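Local atomic coordinates of AxyAgu115A (Amphibacillus xylanus NBRC 15112, PDB entry 6NPS), a protein that probably acts as a family GH115 alpha-glucuronidase, a glycoside hydrolase that removes glucuronic acid side groups from arabinoglucuronoxylan. Residues Val533-Thr538 against Ala954-Gly959. The protein carries 3 engineered substitutions. Numbering follows the deposited sequence.
Sequences VNYHET and ANSYLG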
loop_
_atom_site.group_PDB
_atom_site.type_symbol
_atom_site.label_atom_id
_atom_site.label_comp_id
_atom_site.label_asym_id
_atom_site.label_seq_id
_atom_site.Cartn_x
_atom_site.Cartn_y
_atom_site.Cartn_z
ATOM N N VAL A 533 -9.773 5.460 11.013
ATOM C CA VAL A 533 -10.637 5.078 12.140
ATOM C C VAL A 533 -10.181 5.606 13.517
ATOM O O VAL A 533 -11.029 5.896 14.371
ATOM C CB VAL A 533 -10.827 3.537 12.230
ATOM C CG1 VAL A 533 -11.584 2.971 11.018
ATOM C CG2 VAL A 533 -9.503 2.773 12.451
ATOM N N ASN A 534 -8.870 5.716 13.774
ATOM C CA ASN A 534 -8.403 5.902 15.159
ATOM C C ASN A 534 -8.880 7.224 15.747
ATOM O O ASN A 534 -8.835 8.262 15.073
ATOM C CB ASN A 534 -6.877 5.857 15.213
ATOM C CG ASN A 534 -6.328 4.467 15.031
ATOM O OD1 ASN A 534 -7.002 3.462 15.340
ATOM N ND2 ASN A 534 -5.097 4.388 14.585
ATOM N N TYR A 535 -9.365 7.163 17.007
ATOM C CA TYR A 535 -9.862 8.274 17.831
ATOM C C TYR A 535 -11.042 8.987 17.190
ATOM O O TYR A 535 -11.349 10.108 17.564
ATOM C CB TYR A 535 -8.743 9.300 18.180
ATOM C CG TYR A 535 -7.486 8.645 18.703
ATOM C CD1 TYR A 535 -7.445 8.081 19.989
ATOM C CD2 TYR A 535 -6.355 8.542 17.910
ATOM C CE1 TYR A 535 -6.282 7.434 20.471
ATOM C CE2 TYR A 535 -5.208 7.933 18.372
ATOM C CZ TYR A 535 -5.179 7.377 19.643
ATOM O OH TYR A 535 -4.025 6.773 20.073
ATOM N N HIS A 536 -11.689 8.399 16.184
ATOM C CA HIS A 536 -12.796 9.065 15.481
ATOM C C HIS A 536 -12.355 10.359 14.791
ATOM O O HIS A 536 -13.200 11.234 14.547
ATOM C CB HIS A 536 -13.983 9.399 16.404
ATOM C CG HIS A 536 -14.437 8.252 17.265
ATOM N ND1 HIS A 536 -15.353 7.317 16.832
ATOM C CD2 HIS A 536 -14.119 7.909 18.541
ATOM C CE1 HIS A 536 -15.569 6.438 17.800
ATOM N NE2 HIS A 536 -14.833 6.774 18.849
ATOM N N GLU A 537 -11.070 10.532 14.474
ATOM C CA GLU A 537 -10.669 11.845 13.948
ATOM C C GLU A 537 -11.254 12.078 12.561
ATOM O O GLU A 537 -11.750 13.177 12.283
ATOM C CB GLU A 537 -9.134 12.054 13.998
ATOM C CG GLU A 537 -8.211 11.218 13.077
ATOM C CD GLU A 537 -6.693 11.575 13.213
ATOM O OE1 GLU A 537 -6.303 12.304 14.183
ATOM O OE2 GLU A 537 -5.884 11.102 12.372
ATOM N N THR A 538 -11.274 11.049 11.700
ATOM C CA THR A 538 -11.872 11.223 10.382
ATOM C C THR A 538 -13.359 11.510 10.466
ATOM O O THR A 538 -13.855 12.448 9.838
ATOM C CB THR A 538 -11.596 9.990 9.516
ATOM O OG1 THR A 538 -10.252 10.074 9.031
ATOM C CG2 THR A 538 -12.514 9.908 8.292
ATOM N N ALA A 954 -2.062 4.120 19.326
ATOM C CA ALA A 954 -2.597 4.130 17.972
ATOM C C ALA A 954 -2.183 5.429 17.267
ATOM O O ALA A 954 -2.235 6.522 17.849
ATOM C CB ALA A 954 -4.122 3.959 18.013
ATOM N N ASN A 955 -1.741 5.292 16.013
ATOM C CA ASN A 955 -1.301 6.433 15.207
ATOM C C ASN A 955 -2.464 7.329 14.822
ATOM O O ASN A 955 -3.591 6.867 14.607
ATOM C CB ASN A 955 -0.630 5.963 13.921
ATOM C CG ASN A 955 0.733 5.383 14.173
ATOM O OD1 ASN A 955 1.390 5.730 15.152
ATOM N ND2 ASN A 955 1.177 4.501 13.292
ATOM N N SER A 956 -2.178 8.618 14.660
ATOM C CA SER A 956 -3.224 9.531 14.219
ATOM C C SER A 956 -2.555 10.830 13.782
ATOM O O SER A 956 -1.382 11.066 14.073
ATOM C CB SER A 956 -4.230 9.793 15.331
ATOM O OG SER A 956 -3.608 10.472 16.399
ATOM N N TYR A 957 -3.321 11.670 13.084
ATOM C CA TYR A 957 -2.807 12.979 12.688
ATOM C C TYR A 957 -2.792 13.950 13.855
ATOM O O TYR A 957 -1.822 14.691 14.022
ATOM C CB TYR A 957 -3.646 13.569 11.568
ATOM C CG TYR A 957 -3.011 14.780 10.861
ATOM C CD1 TYR A 957 -1.722 14.714 10.359
ATOM C CD2 TYR A 957 -3.744 15.938 10.659
ATOM C CE1 TYR A 957 -1.151 15.826 9.644
ATOM C CE2 TYR A 957 -3.179 17.067 9.948
ATOM C CZ TYR A 957 -1.897 16.991 9.458
ATOM O OH TYR A 957 -1.362 18.089 8.745
ATOM N N LEU A 958 -3.855 13.974 14.654
ATOM C CA LEU A 958 -4.028 14.959 15.714
ATOM C C LEU A 958 -3.516 14.515 17.074
ATOM O O LEU A 958 -3.544 15.315 18.013
ATOM C CB LEU A 958 -5.503 15.327 15.854
ATOM C CG LEU A 958 -6.199 15.829 14.588
ATOM C CD1 LEU A 958 -7.653 16.046 14.987
ATOM C CD2 LEU A 958 -5.583 17.171 14.126
ATOM N N GLY A 959 -3.077 13.271 17.229
ATOM C CA GLY A 959 -2.783 12.746 18.541
ATOM C C GLY A 959 -4.049 12.234 19.201
ATOM O O GLY A 959 -5.160 12.479 18.715
HETATM O O HOH W 1 -3.951 4.170 21.547
HETATM O O HOH W 2 -6.976 11.990 16.837
#
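The loop 954-959 passes the turn that leads into helix 537-558, with the CA atoms of Asn-534 and Ser-956 6.4 Å apart and no main-chain hydrogen bond joining the two segments; side chains of 533-538 reach across to the other backbone instead. The carboxylate of Glu-537 takes two consecutive amides: Tyr-957 N points almost straight (174°) at the syn lone pair of OE2, 2.7 Å away, while Leu-958 N meets OE1 at 3.0 Å, also on the syn side. CG of Glu-537 sits between its backbone N and carbonyl carbon (chi1 68°), and the extended chain beyond carries the acid across, its plane 76° from the Tyr-957 ring. His-531 N also bonds OE2, and a water bridges OE1 to Gly-959 O, so each oxygen receives at least two hydrogen bonds. A glutamine here would probably turn an NH2 group toward one of these amides, leaving that backbone N-H without its acceptor. The contact ties the loop after strand 940-948, in the GH115 C-terminal domain, to the N-terminal end of a long helix, whose N-cap position is His-536. Asn-534 ND2 donates in its amide plane to a lone pair of Asn-955 O (2.9 Å). Tyr-535 OH gives its proton to Ala-954 O, 2.9 Å away at the ring edge, and receives one from a water that in turn accepts a hydrogen bond from Ala-954 N. Further along this ring edge, CD2 of Tyr-535 rests 3.6 Å from Ser-956 CB. The Tyr-957 ring leads away from the turn, its hydroxyl bonded to Asn-519 O and Lys-825 making a cation-pi contact.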